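PDB 3S99: basic membrane lipoprotein from Brucella melitensis biovar Abortus, which binds adenine, probably also other purines such as guanine, and may serve an ABC-type system for their uptake. Local coordinates for residues A263-V266 with T270-S273; G135-G140 with G311-F316. One frame throughout, in Å; residues are numbered along the deposited sequence.

Interaction 1. Residues A263-V266 with T270-S273; sequences AKAV and TWKS
Trp271 folds back against Ala265 and Val266 where helix 256-268 ends and the chain turns toward strand 275-278. This is a helix-to-strand turn in the alpha/beta fold of a periplasmic-binding-protein-like domain, at the edge of its parallel sheet. The turn is closed through the backbone. Thr270 N donates to Ala265 O at 3.0 Å, in the carbonyl plane, with a bent N-H...O angle of 131°. Trp271 N lies 3.2 Å from Ala265 O.

The Trp271 side chain starts on Ala265. Its CB lies 4.0 Å from Ala265 CB and also near the carbonyl group of Ala265. CG stands anti to the backbone N (chi1 -175°), which lays the indole alongside Val266. There Val266 CG2 touches the five-membered ring obliquely, 3.6 Å from Trp271 CD1 and 3.9 Å from CG. The two side chains run next to each other and point the same way. Next to CD1, NE1 is hydrogen-bonded to Glu114 OE2, which satisfies the polar atom of this buried ring. Beyond the helix segment, the Trp271 side chain touches Leu89 of strand 89-92 and Lys112 of strand 112-116. Arg262 makes a cation-pi contact with it.

Thr270 sits at the exposed margin of the turn. Its OG1 lies 3.9 Å from Ala265 CB, but its hydrogen bond is to Asp268 OD1. Lys272 turns away from the helix and curls back on its own segment, where its NZ donates a 2.9 Å hydrogen bond to Thr270 O, tilted 26° from the carbonyl plane.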
loop_
_atom_site.group_PDB
_atom_site.type_symbol
_atom_site.label_atom_id
_atom_site.label_comp_id
_atom_site.label_asym_id
_atom_site.label_seq_id
_atom_site.Cartn_x
_atom_site.Cartn_y
_atom_site.Cartn_z
ATOM N N ALA A 263 19.083 8.091 4.170
ATOM C CA ALA A 263 19.756 9.391 4.032
ATOM C C ALA A 263 21.005 9.442 4.905
ATOM O O ALA A 263 22.074 9.902 4.453
ATOM C CB ALA A 263 18.810 10.546 4.378
ATOM N N LYS A 264 20.891 8.915 6.127
ATOM C CA LYS A 264 22.046 8.782 7.027
ATOM C C LYS A 264 23.148 7.917 6.397
ATOM O O LYS A 264 24.334 8.252 6.478
ATOM C CB LYS A 264 21.622 8.143 8.348
ATOM C CG LYS A 264 21.015 9.114 9.368
ATOM C CD LYS A 264 20.468 8.350 10.568
ATOM C CE LYS A 264 19.860 9.290 11.590
ATOM N NZ LYS A 264 19.584 8.589 12.849
ATOM N N ALA A 265 22.733 6.826 5.736
ATOM C CA ALA A 265 23.668 5.917 5.081
ATOM C C ALA A 265 24.387 6.616 3.925
ATOM O O ALA A 265 25.566 6.381 3.711
ATOM C CB ALA A 265 22.953 4.628 4.612
ATOM N N VAL A 266 23.708 7.499 3.202
ATOM C CA VAL A 266 24.367 8.280 2.166
ATOM C C VAL A 266 25.367 9.293 2.788
ATOM O O VAL A 266 26.522 9.342 2.397
ATOM C CB VAL A 266 23.354 8.981 1.280
ATOM C CG1 VAL A 266 24.024 10.020 0.400
ATOM C CG2 VAL A 266 22.597 7.932 0.434
ATOM N N THR A 270 28.014 4.661 3.903
ATOM C CA THR A 270 27.796 3.234 4.042
ATOM C C THR A 270 26.569 2.728 3.203
ATOM O O THR A 270 26.187 1.584 3.326
ATOM C CB THR A 270 27.590 2.810 5.524
ATOM O OG1 THR A 270 26.380 3.381 6.010
ATOM C CG2 THR A 270 28.782 3.244 6.477
ATOM N N TRP A 271 25.978 3.564 2.353
ATOM C CA TRP A 271 24.779 3.164 1.609
ATOM C C TRP A 271 25.197 2.100 0.617
ATOM O O TRP A 271 26.099 2.297 -0.182
ATOM C CB TRP A 271 24.156 4.342 0.842
ATOM C CG TRP A 271 22.829 4.063 0.132
ATOM C CD1 TRP A 271 21.595 4.436 0.563
ATOM C CD2 TRP A 271 22.609 3.406 -1.144
ATOM N NE1 TRP A 271 20.629 4.073 -0.347
ATOM C CE2 TRP A 271 21.217 3.426 -1.395
ATOM C CE3 TRP A 271 23.437 2.798 -2.076
ATOM C CZ2 TRP A 271 20.643 2.862 -2.548
ATOM C CZ3 TRP A 271 22.852 2.209 -3.233
ATOM C CH2 TRP A 271 21.488 2.297 -3.468
ATOM N N LYS A 272 24.515 0.985 0.676
ATOM C CA LYS A 272 24.698 -0.087 -0.280
ATOM C C LYS A 272 23.337 -0.582 -0.772
ATOM O O LYS A 272 22.326 -0.592 -0.011
ATOM C CB LYS A 272 25.472 -1.219 0.391
ATOM C CG LYS A 272 26.930 -0.875 0.765
ATOM C CD LYS A 272 27.648 -2.031 1.546
ATOM C CE LYS A 272 27.169 -2.094 2.990
ATOM N NZ LYS A 272 27.622 -0.854 3.745
ATOM N N SER A 273 23.331 -1.057 -2.019
ATOM C CA SER A 273 22.133 -1.583 -2.679
ATOM C C SER A 273 21.556 -2.762 -1.910
ATOM O O SER A 273 22.301 -3.623 -1.429
ATOM C CB SER A 273 22.498 -2.026 -4.105
ATOM O OG SER A 273 21.459 -2.732 -4.753
#

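Interaction 2. Residues G135-G140 with G311-F316; sequences GRYVQG and GELNPF
The ring of Tyr137 meets Leu313 and Pro315 at two different places. Tyr137 belongs to helix 132-146, and its partners lie in the loop that follows helix 295-310. Helix 132-146 follows strand 125-130 of the parallel sheet and leads to strand 151-156 of the mixed sheet. In this BMP-family binding protein the later loop therefore packs on a helix that links the two sheets.

The tight part is small. On the Pro315 side, the pyrrolidine ring packs on the base of the tyrosine. Pro315 CG lies 3.7 Å from Tyr137 CB, and Pro315 CB lies 3.6 Å from Tyr137 CD2. On the Leu313 side, one methyl does the touching: Leu313 CD2 is 3.5 Å from Tyr137 CE1 and 4.0 Å from CD1. The leucine side chain crosses the tyrosine at about a right angle, whereas the proline meets it at a slant. The touching atoms, Leu313 CD2 and Pro315 CB, lie obliquely to the ring plane. Tyr137 CG is anti to the backbone N (chi1 -172°), which swings the ring off the helix against the loop. Thr304 of helix 295-310 and Ser169 of helix 161-175 add to the surroundings of Tyr137.

The packing is incomplete: Tyr137 and Leu313 stay partly exposed, while Pro315 is buried. Asn314, between the two loop partners, turns away from the helix. Farther back, Gly311 ends helix 295-310 in a Schellman motif, with a positive phi of 100° that suits glycine. Phe316 meets the ring of Tyr133 outside the contact. A bound magnesium ion lies about 7 Å from the Pro315 side chain.

Across the two segments the touching atoms are all carbon. The attraction is thus van der Waals and hydrophobic, and it depends on the fit of shapes more than on bond direction.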
loop_
_atom_site.group_PDB
_atom_site.type_symbol
_atom_site.label_atom_id
_atom_site.label_comp_id
_atom_site.label_asym_id
_atom_site.label_seq_id
_atom_site.Cartn_x
_atom_site.Cartn_y
_atom_site.Cartn_z
ATOM N N GLY A 135 -1.882 -5.739 6.645
ATOM C CA GLY A 135 -2.954 -4.851 7.076
ATOM C C GLY A 135 -4.279 -5.236 6.471
ATOM O O GLY A 135 -5.312 -5.115 7.109
ATOM N N ARG A 136 -4.268 -5.699 5.232
ATOM C CA ARG A 136 -5.498 -6.106 4.588
ATOM C C ARG A 136 -6.173 -7.249 5.355
ATOM O O ARG A 136 -7.403 -7.336 5.396
ATOM C CB ARG A 136 -5.213 -6.583 3.176
ATOM C CG ARG A 136 -4.717 -5.486 2.244
ATOM C CD ARG A 136 -5.841 -4.596 1.825
ATOM N NE ARG A 136 -5.355 -3.578 0.891
ATOM C CZ ARG A 136 -6.050 -2.542 0.463
ATOM N NH1 ARG A 136 -7.278 -2.314 0.883
ATOM N NH2 ARG A 136 -5.483 -1.711 -0.402
ATOM N N TYR A 137 -5.376 -8.139 5.933
ATOM C CA TYR A 137 -5.928 -9.290 6.619
ATOM C C TYR A 137 -6.722 -8.842 7.820
ATOM O O TYR A 137 -7.866 -9.252 7.993
ATOM C CB TYR A 137 -4.831 -10.271 7.010
ATOM C CG TYR A 137 -5.350 -11.566 7.556
ATOM C CD1 TYR A 137 -5.526 -11.732 8.928
ATOM C CD2 TYR A 137 -5.650 -12.639 6.711
ATOM C CE1 TYR A 137 -5.975 -12.908 9.440
ATOM C CE2 TYR A 137 -6.076 -13.831 7.219
ATOM C CZ TYR A 137 -6.250 -13.955 8.573
ATOM O OH TYR A 137 -6.703 -15.121 9.087
ATOM N N VAL A 138 -6.131 -7.963 8.623
ATOM C CA VAL A 138 -6.803 -7.355 9.728
ATOM C C VAL A 138 -8.094 -6.653 9.313
ATOM O O VAL A 138 -9.124 -6.807 9.951
ATOM C CB VAL A 138 -5.909 -6.307 10.436
ATOM C CG1 VAL A 138 -6.591 -5.841 11.679
ATOM C CG2 VAL A 138 -4.528 -6.874 10.745
ATOM N N GLN A 139 -8.050 -5.885 8.209
ATOM C CA GLN A 139 -9.260 -5.227 7.753
ATOM C C GLN A 139 -10.333 -6.232 7.353
ATOM O O GLN A 139 -11.523 -5.960 7.495
ATOM C CB GLN A 139 -8.938 -4.224 6.599
ATOM C CG GLN A 139 -8.004 -3.129 7.083
ATOM C CD GLN A 139 -7.701 -1.987 6.126
ATOM O OE1 GLN A 139 -7.334 -0.913 6.592
ATOM N NE2 GLN A 139 -7.799 -2.213 4.805
ATOM N N GLY A 140 -9.934 -7.370 6.802
ATOM C CA GLY A 140 -10.890 -8.374 6.376
ATOM C C GLY A 140 -11.592 -8.962 7.587
ATOM O O GLY A 140 -12.817 -9.147 7.589
ATOM N N GLY A 311 5.103 -12.745 14.074
ATOM C CA GLY A 311 5.491 -13.845 13.166
ATOM C C GLY A 311 4.645 -15.118 13.250
ATOM O O GLY A 311 4.869 -16.089 12.494
ATOM N N GLU A 312 3.667 -15.134 14.155
ATOM C CA GLU A 312 2.793 -16.294 14.280
ATOM C C GLU A 312 1.809 -16.419 13.113
ATOM O O GLU A 312 1.577 -17.521 12.637
ATOM C CB GLU A 312 2.037 -16.299 15.618
ATOM C CG GLU A 312 1.000 -17.464 15.728
ATOM C CD GLU A 312 0.319 -17.556 17.082
ATOM O OE1 GLU A 312 0.683 -16.783 18.003
ATOM O OE2 GLU A 312 -0.585 -18.411 17.228
ATOM N N LEU A 313 1.229 -15.306 12.662
ATOM C CA LEU A 313 0.210 -15.363 11.628
ATOM C C LEU A 313 0.779 -14.810 10.331
ATOM O O LEU A 313 1.284 -13.689 10.305
ATOM C CB LEU A 313 -1.028 -14.543 12.006
ATOM C CG LEU A 313 -2.184 -14.499 10.991
ATOM C CD1 LEU A 313 -2.708 -15.932 10.662
ATOM C CD2 LEU A 313 -3.287 -13.659 11.611
ATOM N N ASN A 314 0.698 -15.632 9.291
ATOM C CA ASN A 314 0.932 -15.215 7.938
ATOM C C ASN A 314 -0.342 -15.475 7.158
ATOM O O ASN A 314 -0.703 -16.625 6.923
ATOM C CB ASN A 314 2.123 -15.965 7.335
ATOM C CG ASN A 314 3.429 -15.615 8.033
ATOM O OD1 ASN A 314 4.022 -16.445 8.731
ATOM N ND2 ASN A 314 3.876 -14.378 7.863
ATOM N N PRO A 315 -1.029 -14.397 6.755
ATOM C CA PRO A 315 -2.244 -14.457 5.969
ATOM C C PRO A 315 -2.220 -15.531 4.900
ATOM O O PRO A 315 -3.203 -16.259 4.770
ATOM C CB PRO A 315 -2.308 -13.056 5.319
ATOM C CG PRO A 315 -1.726 -12.184 6.323
ATOM C CD PRO A 315 -0.593 -12.999 6.949
ATOM N N PHE A 316 -1.125 -15.656 4.150
ATOM C CA PHE A 316 -1.043 -16.674 3.106
ATOM C C PHE A 316 -0.475 -17.994 3.612
ATOM O O PHE A 316 0.628 -18.385 3.259
ATOM C CB PHE A 316 -0.260 -16.152 1.927
ATOM C CG PHE A 316 -0.906 -14.939 1.276
ATOM C CD1 PHE A 316 -2.173 -15.045 0.686
ATOM C CD2 PHE A 316 -0.280 -13.716 1.274
ATOM C CE1 PHE A 316 -2.750 -13.958 0.108
ATOM C CE2 PHE A 316 -0.868 -12.617 0.676
ATOM C CZ PHE A 316 -2.099 -12.754 0.089
#

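Overall arrangement
From the N terminus the chain builds five strands of the parallel sheet, then enters helix 132-146, the earlier half of interaction 2. It runs on through five strands of the mixed sheet to helix 256-268. There interaction 1 closes a short turn, with three residues between its segments, before strand 275-278 at the edge of the parallel sheet. Strand 285-287 of the mixed sheet and helix 295-310 follow. The chain then returns to helix 132-146, and interaction 2 closes a loop of 170 intervening residues. The short loop lies wholly within the long one. The centres of interactions 1 and 2 are 31 Å apart, and the two do not touch.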